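Local coordinates for E3 ubiquitin-protein ligase HERC2 (Homo sapiens, PDB 4L1M) that acts as an E3 ubiquitin ligase, probably transferring ubiquitin to target proteins, with its first RCC1-like domain a likely protein-interaction module, at residues L129-T134 against K141-F146; L174-R179 against G183-G188; Q77-D82 against P372-A377. All coordinates share one frame; numbering follows the deposited sequence.

The chain folds as a seven-bladed propeller. Contacts 1 and 2 lie in consecutive blades, and both use a Leu-Gly-His-Gly loop. The loop packs against the outermost strand of its blade in contact 1 and against the third strand in contact 2. They touch through Trp177 of contact 2, which meets Gly130, Ile143 and Phe146 of contact 1. Contact 1 is the more peripheral, with a lysine chain over a histidine. Contact 2 is buried, and a threonine hydroxyl grips a loop carbonyl. Contact 3 is also buried, but it joins two neighbouring blades whose segments are far apart in sequence, and its main feature is a stacked tyrosine and amide. Its centre is about 28 Å from that of contact 1.

Contact 1. Residues L129-T134 against K141-F146; sequences LGHGDT and KVISAF
His131 of an RCC1-repeat loop packs on Lys141, on the outermost strand of the same blade, and on Ile143. The imidazole is sandwiched. Over one face lies the aliphatic chain of Lys141, with CD 3.9 Å from the ring centroid and only 7° off the ring normal. On the opposite face sits Leu129 O, offset toward the rim. The lysine reaches this position because CG is anti to its backbone N (chi1 -177°) and the chain stays extended beyond it, so the methylenes run across the ring. The edge of the imidazole meets backbone: His131 CE1 is 3.3 Å from Val142 O, near the ring plane.

Ile143 lies against the loop backbone. Its CD1 lies 3.3 Å from Leu129 O, and its CG2 lies 3.5 Å from Gly130 O. Gly130 has a positive phi, and a side chain there would lie tight against Ile143 CD1.

Lys141 NZ stands 5.3 Å from Asp133 OD2, too far for a salt bridge, though the opposite charges may attract weakly. Asp133 OD1 is instead bonded to Val135 N. Leu129 O also accepts a hydrogen bond from Ser120 OG, which fixes the loop to strand 118-122. The Leu-Gly-His-Gly-Asp sequence, folded back on the outer strand of its blade, is a signature of RCC1 repeats in a beta-propeller.

Contact 2. Residues L174-R179 against G183-G188; sequences LYTWGR and GRLGHG
Thr176 OG1 donates a hydrogen bond to Leu185 O, 2.7 Å away. The hydroxyl lies in the carbonyl plane, on a lone pair, with a C=O...O angle of 126°. His187 NE2 is also close, 2.9 Å from the same Thr176 OG1. One face of the His187 ring rests against Leu185 O, offset toward the rim, so the carbonyl touches both the hydroxyl and the ring face.

Leu185 is directed toward the strand from its backbone. Its CD2 lies 3.6 Å from Trp177 C and its CD1 3.5 Å from Gly178 O. CG of Leu185 is anti to the carbonyl carbon (chi1 -55°), and this sends both methyls to the strand backbone. Arg179 O completes the shell, with Arg184 CG 3.3 Å from it.

The loop is shaped by a type I beta turn from Gly183 to Gly186, closed by Gly186 N to Gly183 O at 3.0 Å. The charged ends look elsewhere: Arg184 NE bonds to Asn181 O, and Arg179 NH1 makes a salt bridge to Asp192.

Strand 174-178 runs between strands 164-169 and 196-198 of its blade. Arg184 O is bonded to Thr219 OG1, which ties the loop to strand 218-223 of the next blade.

Contact 3. Residues Q77-D82 against P372-A377; sequences QAYNSD and PAQSFA
Tyr79 stacks its ring on the side-chain amide of Gln374, and the two planes are only 7° apart. Following the tyrosine outward, CB comes first, 3.7 Å from Gln374 NE2. Tyr79 CG lies 3.5 Å from the same nitrogen. Farther along, Gln374 CD sits over the centre of the ring, 3.6 Å above its plane. Tyr79 CD1 also meets Gln374 CG, whose C-H groups lie over this face. On the Phe376 side, Tyr79 CE1 approaches Phe376 CE2 at 4.3 Å, meeting the edge of the phenylalanine ring near its plane. On the other side, Tyr79 CE2 touches Pro372 CD at 4.0 Å. Tyr79 CZ lies 3.7 Å from Gln374 OE1, so the amide spans the ring from NE2 near CG to OE1 near CZ. At the tip, Tyr79 OH lies 3.9 Å from Pro372 CD. Its polar partner is Ala61 O, to which it hydrogen-bonds.

The amide is bonded at both ends. Gln374 NE2 donates to Leu32 O. Gln374 OE1 accepts from Ala373 N at 2.8 Å, the donor standing 63° out of the carbonyl plane. A bend at chi2 (85°) turns the glutamine chain so that its amide can lie nearly parallel to the ring. The buried polar atoms of the stack are thus satisfied while its flat face serves as packing surface.

Segment 77-82 ends strand 74-78 and continues into a type I turn, Ala78 to Ser81. Segment 372-377 enters strand 374-379, in the blade that combines strands 27-31 and 45-46 from the chain start with 365-370 and 374-379 from its end. Contact 3 therefore packs this composite closing blade against the next one, as in the ring closure of a seven-bladed RCC1-like propeller.

Contact 1. Residues L129-T134 against K141-F146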
ATOM      1  N   LEU A 129     -11.052  -3.260 -12.601  1.00 40.28           N
ATOM      2  CA  LEU A 129     -10.740  -1.999 -13.265  1.00 40.49           C
ATOM      3  C   LEU A 129     -11.874  -0.980 -13.154  1.00 41.18           C
ATOM      4  O   LEU A 129     -11.659   0.210 -13.426  1.00 42.44           O
ATOM      5  CB  LEU A 129     -10.370  -2.230 -14.738  1.00 41.66           C
ATOM      6  CG  LEU A 129      -9.209  -3.206 -14.948  1.00 41.94           C
ATOM      7  CD1 LEU A 129      -8.921  -3.446 -16.426  1.00 42.47           C
ATOM      8  CD2 LEU A 129      -7.943  -2.759 -14.201  1.00 41.04           C
ATOM      9  N   GLY A 130     -13.075  -1.434 -12.798  1.00 40.25           N
ATOM     10  CA  GLY A 130     -14.186  -0.527 -12.537  1.00 41.07           C
ATOM     11  C   GLY A 130     -14.971   0.006 -13.738  1.00 43.26           C
ATOM     12  O   GLY A 130     -15.750   0.929 -13.591  1.00 43.91           O
ATOM     13  N   HIS A 131     -14.802  -0.586 -14.915  1.00 45.15           N
ATOM     14  CA  HIS A 131     -15.497  -0.124 -16.128  1.00 47.52           C
ATOM     15  C   HIS A 131     -16.770  -0.890 -16.450  1.00 49.49           C
ATOM     16  O   HIS A 131     -17.331  -0.710 -17.515  1.00 50.62           O
ATOM     17  CB  HIS A 131     -14.566  -0.195 -17.327  1.00 47.78           C
ATOM     18  CG  HIS A 131     -13.267   0.491 -17.097  1.00 48.67           C
ATOM     19  ND1 HIS A 131     -13.173   1.845 -16.849  1.00 49.87           N
ATOM     20  CD2 HIS A 131     -12.003   0.010 -17.041  1.00 48.51           C
ATOM     21  CE1 HIS A 131     -11.905   2.169 -16.658  1.00 49.24           C
ATOM     22  NE2 HIS A 131     -11.175   1.074 -16.774  1.00 48.51           N
ATOM     23  N   GLY A 132     -17.238  -1.729 -15.538  1.00 49.96           N
ATOM     24  CA  GLY A 132     -18.483  -2.475 -15.764  1.00 52.79           C
ATOM     25  C   GLY A 132     -18.356  -3.676 -16.691  1.00 54.67           C
ATOM     26  O   GLY A 132     -19.346  -4.128 -17.244  1.00 56.99           O
ATOM     27  N   ASP A 133     -17.139  -4.190 -16.853  1.00 53.93           N
ATOM     28  CA  ASP A 133     -16.899  -5.450 -17.554  1.00 55.36           C
ATOM     29  C   ASP A 133     -15.652  -6.095 -16.954  1.00 52.91           C
ATOM     30  O   ASP A 133     -15.166  -5.627 -15.946  1.00 50.38           O
ATOM     31  CB  ASP A 133     -16.753  -5.213 -19.062  1.00 59.12           C
ATOM     32  CG  ASP A 133     -15.574  -4.300 -19.406  1.00 60.68           C
ATOM     33  OD1 ASP A 133     -14.516  -4.406 -18.760  1.00 62.31           O
ATOM     34  OD2 ASP A 133     -15.698  -3.480 -20.332  1.00 64.99           O
ATOM     35  N   THR A 134     -15.135  -7.159 -17.556  1.00 53.92           N
ATOM     36  CA  THR A 134     -13.941  -7.834 -17.009  1.00 52.80           C
ATOM     37  C   THR A 134     -12.794  -7.898 -18.038  1.00 53.82           C
ATOM     38  O   THR A 134     -11.956  -8.791 -17.986  1.00 53.69           O
ATOM     39  CB  THR A 134     -14.269  -9.271 -16.527  1.00 52.65           C
ATOM     40  OG1 THR A 134     -14.491 -10.112 -17.661  1.00 54.46           O
ATOM     41  CG2 THR A 134     -15.514  -9.301 -15.595  1.00 52.75           C
ATOM     42  N   LYS A 141      -7.427   3.826 -18.663  1.00 48.71           N
ATOM     43  CA  LYS A 141      -8.735   4.235 -19.084  1.00 50.48           C
ATOM     44  C   LYS A 141      -9.456   4.893 -17.916  1.00 49.41           C
ATOM     45  O   LYS A 141      -9.403   4.404 -16.784  1.00 47.26           O
ATOM     46  CB  LYS A 141      -9.537   3.014 -19.546  1.00 52.24           C
ATOM     47  CG  LYS A 141     -10.912   3.375 -20.086  1.00 55.56           C
ATOM     48  CD  LYS A 141     -11.646   2.165 -20.621  1.00 58.36           C
ATOM     49  CE  LYS A 141     -12.975   2.564 -21.216  1.00 61.63           C
ATOM     50  NZ  LYS A 141     -13.935   1.439 -21.089  1.00 63.72           N
ATOM     51  N   VAL A 142     -10.163   5.974 -18.207  1.00 51.38           N
ATOM     52  CA  VAL A 142     -10.888   6.718 -17.184  1.00 51.97           C
ATOM     53  C   VAL A 142     -11.997   5.836 -16.664  1.00 49.46           C
ATOM     54  O   VAL A 142     -12.691   5.224 -17.454  1.00 49.61           O
ATOM     55  CB  VAL A 142     -11.548   8.009 -17.746  1.00 54.26           C
ATOM     56  CG1 VAL A 142     -12.315   8.733 -16.655  1.00 54.17           C
ATOM     57  CG2 VAL A 142     -10.502   8.939 -18.309  1.00 56.68           C
ATOM     58  N   ILE A 143     -12.154   5.782 -15.347  1.00 47.35           N
ATOM     59  CA  ILE A 143     -13.317   5.158 -14.751  1.00 47.88           C
ATOM     60  C   ILE A 143     -14.415   6.204 -14.730  1.00 50.57           C
ATOM     61  O   ILE A 143     -14.440   7.078 -13.857  1.00 50.94           O
ATOM     62  CB  ILE A 143     -13.062   4.669 -13.325  1.00 45.84           C
ATOM     63  CG1 ILE A 143     -11.919   3.645 -13.286  1.00 43.87           C
ATOM     64  CG2 ILE A 143     -14.335   4.069 -12.753  1.00 46.82           C
ATOM     65  CD1 ILE A 143     -11.620   3.129 -11.881  1.00 41.39           C
ATOM     66  N   SER A 144     -15.325   6.114 -15.694  1.00 53.73           N
ATOM     67  CA  SER A 144     -16.364   7.119 -15.854  1.00 56.62           C
ATOM     68  C   SER A 144     -17.313   7.209 -14.647  1.00 57.44           C
ATOM     69  O   SER A 144     -17.877   8.250 -14.399  1.00 59.48           O
ATOM     70  CB  SER A 144     -17.151   6.881 -17.133  1.00 58.39           C
ATOM     71  OG  SER A 144     -17.851   5.661 -17.043  1.00 59.78           O
ATOM     72  N   ALA A 145     -17.462   6.143 -13.877  1.00 56.94           N
ATOM     73  CA  ALA A 145     -18.230   6.234 -12.634  1.00 58.04           C
ATOM     74  C   ALA A 145     -17.775   7.401 -11.726  1.00 59.62           C
ATOM     75  O   ALA A 145     -18.569   7.922 -10.978  1.00 63.77           O
ATOM     76  CB  ALA A 145     -18.158   4.918 -11.871  1.00 56.68           C
ATOM     77  N   PHE A 146     -16.510   7.802 -11.774  1.00 58.38           N
ATOM     78  CA  PHE A 146     -16.046   8.892 -10.925  1.00 59.24           C
ATOM     79  C   PHE A 146     -15.980  10.255 -11.639  1.00 65.09           C
ATOM     80  O   PHE A 146     -15.743  11.271 -10.987  1.00 66.08           O
ATOM     81  CB  PHE A 146     -14.667   8.566 -10.342  1.00 55.85           C
ATOM     82  CG  PHE A 146     -14.686   7.469  -9.331  1.00 53.79           C
ATOM     83  CD1 PHE A 146     -15.507   7.553  -8.208  1.00 53.88           C
ATOM     84  CD2 PHE A 146     -13.885   6.346  -9.491  1.00 50.83           C
ATOM     85  CE1 PHE A 146     -15.532   6.535  -7.278  1.00 51.35           C
ATOM     86  CE2 PHE A 146     -13.894   5.333  -8.560  1.00 47.68           C
ATOM     87  CZ  PHE A 146     -14.710   5.427  -7.452  1.00 48.87           C
TER

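Contact 2. Residues L174-R179 against G183-G188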
ATOM      1  N   LEU A 174     -16.433   5.728   0.966  1.00 40.74           N
ATOM      2  CA  LEU A 174     -15.515   4.693   0.519  1.00 37.72           C
ATOM      3  C   LEU A 174     -16.207   3.814  -0.519  1.00 37.58           C
ATOM      4  O   LEU A 174     -17.292   3.324  -0.275  1.00 37.08           O
ATOM      5  CB  LEU A 174     -15.082   3.830   1.697  1.00 36.13           C
ATOM      6  CG  LEU A 174     -14.265   2.606   1.297  1.00 34.53           C
ATOM      7  CD1 LEU A 174     -12.977   3.034   0.615  1.00 33.94           C
ATOM      8  CD2 LEU A 174     -13.966   1.724   2.491  1.00 33.35           C
ATOM      9  N   TYR A 175     -15.559   3.632  -1.672  1.00 37.75           N
ATOM     10  CA  TYR A 175     -16.068   2.816  -2.775  1.00 37.93           C
ATOM     11  C   TYR A 175     -15.105   1.675  -2.947  1.00 37.22           C
ATOM     12  O   TYR A 175     -13.909   1.889  -2.876  1.00 35.93           O
ATOM     13  CB  TYR A 175     -16.157   3.641  -4.080  1.00 38.87           C
ATOM     14  CG  TYR A 175     -17.290   4.648  -4.055  1.00 40.60           C
ATOM     15  CD1 TYR A 175     -17.132   5.880  -3.450  1.00 41.23           C
ATOM     16  CD2 TYR A 175     -18.525   4.341  -4.595  1.00 42.10           C
ATOM     17  CE1 TYR A 175     -18.165   6.790  -3.407  1.00 43.37           C
ATOM     18  CE2 TYR A 175     -19.574   5.231  -4.543  1.00 43.85           C
ATOM     19  CZ  TYR A 175     -19.396   6.461  -3.950  1.00 44.95           C
ATOM     20  OH  TYR A 175     -20.453   7.368  -3.908  1.00 45.84           O
ATOM     21  N   THR A 176     -15.624   0.466  -3.137  1.00 38.15           N
ATOM     22  CA  THR A 176     -14.790  -0.683  -3.435  1.00 38.28           C
ATOM     23  C   THR A 176     -15.347  -1.403  -4.649  1.00 40.60           C
ATOM     24  O   THR A 176     -16.513  -1.231  -4.988  1.00 43.59           O
ATOM     25  CB  THR A 176     -14.765  -1.670  -2.273  1.00 38.65           C
ATOM     26  OG1 THR A 176     -16.104  -1.919  -1.835  1.00 38.82           O
ATOM     27  CG2 THR A 176     -13.952  -1.112  -1.105  1.00 37.65           C
ATOM     28  N   TRP A 177     -14.495  -2.159  -5.348  1.00 40.54           N
ATOM     29  CA  TRP A 177     -14.931  -2.946  -6.513  1.00 40.41           C
ATOM     30  C   TRP A 177     -13.891  -3.991  -6.882  1.00 39.80           C
ATOM     31  O   TRP A 177     -12.761  -3.939  -6.423  1.00 36.72           O
ATOM     32  CB  TRP A 177     -15.280  -2.041  -7.709  1.00 40.81           C
ATOM     33  CG  TRP A 177     -14.136  -1.241  -8.289  1.00 40.31           C
ATOM     34  CD1 TRP A 177     -13.416  -1.540  -9.417  1.00 40.27           C
ATOM     35  CD2 TRP A 177     -13.592  -0.008  -7.792  1.00 39.62           C
ATOM     36  NE1 TRP A 177     -12.461  -0.586  -9.642  1.00 39.29           N
ATOM     37  CE2 TRP A 177     -12.538   0.363  -8.662  1.00 38.79           C
ATOM     38  CE3 TRP A 177     -13.879   0.812  -6.687  1.00 39.28           C
ATOM     39  CZ2 TRP A 177     -11.783   1.526  -8.475  1.00 38.88           C
ATOM     40  CZ3 TRP A 177     -13.110   1.965  -6.493  1.00 39.57           C
ATOM     41  CH2 TRP A 177     -12.087   2.318  -7.392  1.00 38.70           C
ATOM     42  N   GLY A 178     -14.296  -4.944  -7.714  1.00 43.16           N
ATOM     43  CA  GLY A 178     -13.431  -6.081  -8.093  1.00 42.81           C
ATOM     44  C   GLY A 178     -13.983  -7.365  -7.518  1.00 43.32           C
ATOM     45  O   GLY A 178     -15.192  -7.501  -7.357  1.00 41.78           O
ATOM     46  N   ARG A 179     -13.092  -8.300  -7.187  1.00 44.61           N
ATOM     47  CA  ARG A 179     -13.502  -9.617  -6.671  1.00 44.50           C
ATOM     48  C   ARG A 179     -14.107  -9.476  -5.306  1.00 43.49           C
ATOM     49  O   ARG A 179     -13.694  -8.643  -4.521  1.00 40.72           O
ATOM     50  CB  ARG A 179     -12.326 -10.567  -6.609  1.00 44.94           C
ATOM     51  CG  ARG A 179     -11.814 -11.019  -7.961  1.00 46.85           C
ATOM     52  CD  ARG A 179     -12.712 -12.082  -8.559  1.00 50.59           C
ATOM     53  NE  ARG A 179     -12.130 -12.677  -9.782  1.00 54.14           N
ATOM     54  CZ  ARG A 179     -12.777 -13.516 -10.603  1.00 52.86           C
ATOM     55  NH1 ARG A 179     -14.039 -13.864 -10.374  1.00 52.62           N
ATOM     56  NH2 ARG A 179     -12.167 -14.011 -11.666  1.00 53.75           N
ATOM     57  N   GLY A 183     -16.052 -11.528   1.173  1.00 41.94           N
ATOM     58  CA  GLY A 183     -16.600 -10.248   1.609  1.00 41.43           C
ATOM     59  C   GLY A 183     -15.627  -9.099   1.651  1.00 40.56           C
ATOM     60  O   GLY A 183     -15.875  -8.110   2.329  1.00 41.47           O
ATOM     61  N   ARG A 184     -14.536  -9.196   0.903  1.00 38.87           N
ATOM     62  CA  ARG A 184     -13.499  -8.168   0.912  1.00 36.57           C
ATOM     63  C   ARG A 184     -13.982  -6.793   0.470  1.00 35.79           C
ATOM     64  O   ARG A 184     -13.363  -5.794   0.799  1.00 35.57           O
ATOM     65  CB  ARG A 184     -12.298  -8.598   0.035  1.00 36.47           C
ATOM     66  CG  ARG A 184     -12.561  -8.594  -1.471  1.00 36.58           C
ATOM     67  CD  ARG A 184     -11.470  -9.339  -2.234  1.00 36.37           C
ATOM     68  NE  ARG A 184     -11.416 -10.723  -1.791  1.00 37.91           N
ATOM     69  CZ  ARG A 184     -10.442 -11.589  -2.034  1.00 36.48           C
ATOM     70  NH1 ARG A 184     -10.523 -12.794  -1.543  1.00 39.11           N
ATOM     71  NH2 ARG A 184      -9.419 -11.272  -2.765  1.00 37.57           N
ATOM     72  N   LEU A 185     -15.048  -6.733  -0.306  1.00 36.58           N
ATOM     73  CA  LEU A 185     -15.581  -5.437  -0.746  1.00 36.92           C
ATOM     74  C   LEU A 185     -16.409  -4.744   0.343  1.00 39.37           C
ATOM     75  O   LEU A 185     -16.583  -3.526   0.297  1.00 41.43           O
ATOM     76  CB  LEU A 185     -16.425  -5.595  -2.014  1.00 36.87           C
ATOM     77  CG  LEU A 185     -15.727  -6.282  -3.183  1.00 36.40           C
ATOM     78  CD1 LEU A 185     -16.684  -6.480  -4.337  1.00 38.04           C
ATOM     79  CD2 LEU A 185     -14.502  -5.501  -3.636  1.00 35.95           C
ATOM     80  N   GLY A 186     -16.927  -5.508   1.310  1.00 39.46           N
ATOM     81  CA  GLY A 186     -17.679  -4.926   2.438  1.00 40.49           C
ATOM     82  C   GLY A 186     -19.161  -4.618   2.199  1.00 42.25           C
ATOM     83  O   GLY A 186     -19.744  -3.830   2.944  1.00 43.22           O
ATOM     84  N   HIS A 187     -19.783  -5.241   1.201  1.00 42.41           N
ATOM     85  CA  HIS A 187     -21.198  -4.984   0.923  1.00 45.02           C
ATOM     86  C   HIS A 187     -22.122  -6.101   1.361  1.00 46.19           C
ATOM     87  O   HIS A 187     -23.199  -6.244   0.817  1.00 47.75           O
ATOM     88  CB  HIS A 187     -21.414  -4.725  -0.570  1.00 46.22           C
ATOM     89  CG  HIS A 187     -20.450  -3.749  -1.142  1.00 46.68           C
ATOM     90  ND1 HIS A 187     -20.324  -2.466  -0.651  1.00 45.79           N
ATOM     91  CD2 HIS A 187     -19.543  -3.869  -2.141  1.00 45.58           C
ATOM     92  CE1 HIS A 187     -19.398  -1.833  -1.342  1.00 45.85           C
ATOM     93  NE2 HIS A 187     -18.903  -2.664  -2.244  1.00 45.47           N
ATOM     94  N   GLY A 188     -21.712  -6.909   2.327  1.00 46.25           N
ATOM     95  CA  GLY A 188     -22.607  -7.932   2.895  1.00 46.79           C
ATOM     96  C   GLY A 188     -22.795  -9.191   2.069  1.00 46.95           C
ATOM     97  O   GLY A 188     -23.685  -9.972   2.330  1.00 49.24           O
TER

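Contact 3. Residues Q77-D82 against P372-A377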
ATOM      1  N   GLN A  77       8.514   0.345 -14.720  1.00 37.14           N
ATOM      2  CA  GLN A  77       9.741  -0.419 -14.810  1.00 38.05           C
ATOM      3  C   GLN A  77       9.502  -1.825 -14.240  1.00 39.02           C
ATOM      4  O   GLN A  77       8.881  -1.973 -13.184  1.00 37.63           O
ATOM      5  CB  GLN A  77      10.813   0.277 -13.989  1.00 37.71           C
ATOM      6  CG  GLN A  77      12.134  -0.469 -13.854  1.00 38.70           C
ATOM      7  CD  GLN A  77      12.957  -0.471 -15.120  1.00 40.40           C
ATOM      8  OE1 GLN A  77      13.019   0.510 -15.841  1.00 40.64           O
ATOM      9  NE2 GLN A  77      13.620  -1.579 -15.387  1.00 42.11           N
ATOM     10  N   ALA A  78      10.048  -2.851 -14.903  1.00 41.29           N
ATOM     11  CA  ALA A  78       9.997  -4.231 -14.367  1.00 41.60           C
ATOM     12  C   ALA A  78      11.147  -4.461 -13.402  1.00 42.61           C
ATOM     13  O   ALA A  78      12.255  -3.988 -13.628  1.00 44.74           O
ATOM     14  CB  ALA A  78      10.060  -5.259 -15.500  1.00 42.27           C
ATOM     15  N   TYR A  79      10.898  -5.238 -12.360  1.00 42.45           N
ATOM     16  CA  TYR A  79      11.937  -5.588 -11.395  1.00 42.86           C
ATOM     17  C   TYR A  79      13.024  -6.404 -12.010  1.00 46.34           C
ATOM     18  O   TYR A  79      14.184  -6.270 -11.633  1.00 48.41           O
ATOM     19  CB  TYR A  79      11.359  -6.415 -10.233  1.00 42.05           C
ATOM     20  CG  TYR A  79      10.242  -5.772  -9.456  1.00 39.38           C
ATOM     21  CD1 TYR A  79      10.397  -4.523  -8.863  1.00 39.63           C
ATOM     22  CD2 TYR A  79       9.052  -6.416  -9.294  1.00 39.02           C
ATOM     23  CE1 TYR A  79       9.369  -3.934  -8.143  1.00 38.71           C
ATOM     24  CE2 TYR A  79       8.022  -5.853  -8.549  1.00 38.82           C
ATOM     25  CZ  TYR A  79       8.173  -4.613  -7.979  1.00 37.50           C
ATOM     26  OH  TYR A  79       7.116  -4.091  -7.273  1.00 34.81           O
ATOM     27  N   ASN A  80      12.655  -7.291 -12.926  1.00 51.35           N
ATOM     28  CA  ASN A  80      13.604  -8.259 -13.470  1.00 58.15           C
ATOM     29  C   ASN A  80      14.060  -7.960 -14.882  1.00 60.34           C
ATOM     30  O   ASN A  80      14.576  -8.832 -15.559  1.00 62.35           O
ATOM     31  CB  ASN A  80      13.046  -9.684 -13.392  1.00 61.28           C
ATOM     32  CG  ASN A  80      14.151 -10.732 -13.382  1.00 69.83           C
ATOM     33  OD1 ASN A  80      15.127 -10.623 -12.629  1.00 75.29           O
ATOM     34  ND2 ASN A  80      14.020 -11.746 -14.240  1.00 75.19           N
ATOM     35  N   SER A  81      13.884  -6.727 -15.330  1.00 62.27           N
ATOM     36  CA  SER A  81      14.494  -6.277 -16.586  1.00 65.63           C
ATOM     37  C   SER A  81      16.018  -6.232 -16.456  1.00 67.59           C
ATOM     38  O   SER A  81      16.546  -6.080 -15.366  1.00 66.64           O
ATOM     39  CB  SER A  81      13.900  -4.916 -17.031  1.00 66.05           C
ATOM     40  OG  SER A  81      14.432  -4.506 -18.282  1.00 76.62           O
ATOM     41  N   ASP A  82      16.719  -6.390 -17.576  1.00 72.17           N
ATOM     42  CA  ASP A  82      18.195  -6.355 -17.591  1.00 77.55           C
ATOM     43  C   ASP A  82      18.727  -4.917 -17.462  1.00 74.31           C
ATOM     44  O   ASP A  82      19.850  -4.694 -17.000  1.00 73.27           O
ATOM     45  CB  ASP A  82      18.768  -7.066 -18.857  1.00 82.73           C
ATOM     46  CG  ASP A  82      18.165  -6.546 -20.175  1.00 87.33           C
ATOM     47  OD1 ASP A  82      17.084  -5.914 -20.146  1.00 90.28           O
ATOM     48  OD2 ASP A  82      18.772  -6.782 -21.247  1.00 92.57           O
ATOM     49  N   PRO A 372       7.104  -7.218  -3.619  1.00 43.03           N
ATOM     50  CA  PRO A 372       7.117  -8.533  -2.997  1.00 43.11           C
ATOM     51  C   PRO A 372       8.516  -9.002  -2.548  1.00 43.98           C
ATOM     52  O   PRO A 372       8.626  -9.760  -1.605  1.00 44.14           O
ATOM     53  CB  PRO A 372       6.566  -9.431  -4.101  1.00 43.41           C
ATOM     54  CG  PRO A 372       6.937  -8.742  -5.359  1.00 42.73           C
ATOM     55  CD  PRO A 372       6.812  -7.287  -5.058  1.00 42.48           C
ATOM     56  N   ALA A 373       9.566  -8.582  -3.233  1.00 45.33           N
ATOM     57  CA  ALA A 373      10.937  -8.952  -2.833  1.00 45.80           C
ATOM     58  C   ALA A 373      11.887  -7.752  -2.948  1.00 47.10           C
ATOM     59  O   ALA A 373      13.092  -7.910  -3.172  1.00 49.03           O
ATOM     60  CB  ALA A 373      11.412 -10.105  -3.688  1.00 45.59           C
ATOM     61  N   GLN A 374      11.319  -6.548  -2.825  1.00 46.08           N
ATOM     62  CA  GLN A 374      12.019  -5.301  -3.135  1.00 45.49           C
ATOM     63  C   GLN A 374      11.671  -4.218  -2.144  1.00 43.52           C
ATOM     64  O   GLN A 374      10.595  -4.228  -1.556  1.00 40.34           O
ATOM     65  CB  GLN A 374      11.625  -4.787  -4.516  1.00 44.59           C
ATOM     66  CG  GLN A 374      11.980  -5.709  -5.661  1.00 45.80           C
ATOM     67  CD  GLN A 374      10.943  -6.774  -5.934  1.00 44.95           C
ATOM     68  OE1 GLN A 374       9.833  -6.749  -5.390  1.00 43.08           O
ATOM     69  NE2 GLN A 374      11.317  -7.745  -6.764  1.00 46.29           N
ATOM     70  N   SER A 375      12.601  -3.284  -1.964  1.00 44.25           N
ATOM     71  CA  SER A 375      12.394  -2.141  -1.093  1.00 44.06           C
ATOM     72  C   SER A 375      13.041  -0.934  -1.703  1.00 43.79           C
ATOM     73  O   SER A 375      14.119  -1.025  -2.290  1.00 47.21           O
ATOM     74  CB  SER A 375      12.985  -2.404   0.300  1.00 46.21           C
ATOM     75  OG  SER A 375      12.733  -3.733   0.748  1.00 47.66           O
ATOM     76  N   PHE A 376      12.371   0.199  -1.587  1.00 43.51           N
ATOM     77  CA  PHE A 376      12.887   1.468  -2.094  1.00 44.04           C
ATOM     78  C   PHE A 376      12.751   2.562  -1.049  1.00 44.23           C
ATOM     79  O   PHE A 376      11.838   2.542  -0.228  1.00 43.68           O
ATOM     80  CB  PHE A 376      12.120   1.904  -3.325  1.00 44.13           C
ATOM     81  CG  PHE A 376      12.168   0.927  -4.455  1.00 45.03           C
ATOM     82  CD1 PHE A 376      13.160   1.004  -5.415  1.00 46.61           C
ATOM     83  CD2 PHE A 376      11.198  -0.068  -4.573  1.00 44.65           C
ATOM     84  CE1 PHE A 376      13.199   0.110  -6.477  1.00 46.90           C
ATOM     85  CE2 PHE A 376      11.235  -0.962  -5.633  1.00 45.42           C
ATOM     86  CZ  PHE A 376      12.239  -0.869  -6.587  1.00 46.27           C
ATOM     87  N   ALA A 377      13.674   3.511  -1.088  1.00 45.52           N
ATOM     88  CA  ALA A 377      13.625   4.672  -0.225  1.00 46.20           C
ATOM     89  C   ALA A 377      14.164   5.856  -1.005  1.00 47.64           C
ATOM     90  O   ALA A 377      15.191   5.715  -1.673  1.00 49.85           O
ATOM     91  CB  ALA A 377      14.459   4.440   1.031  1.00 47.20           C
TER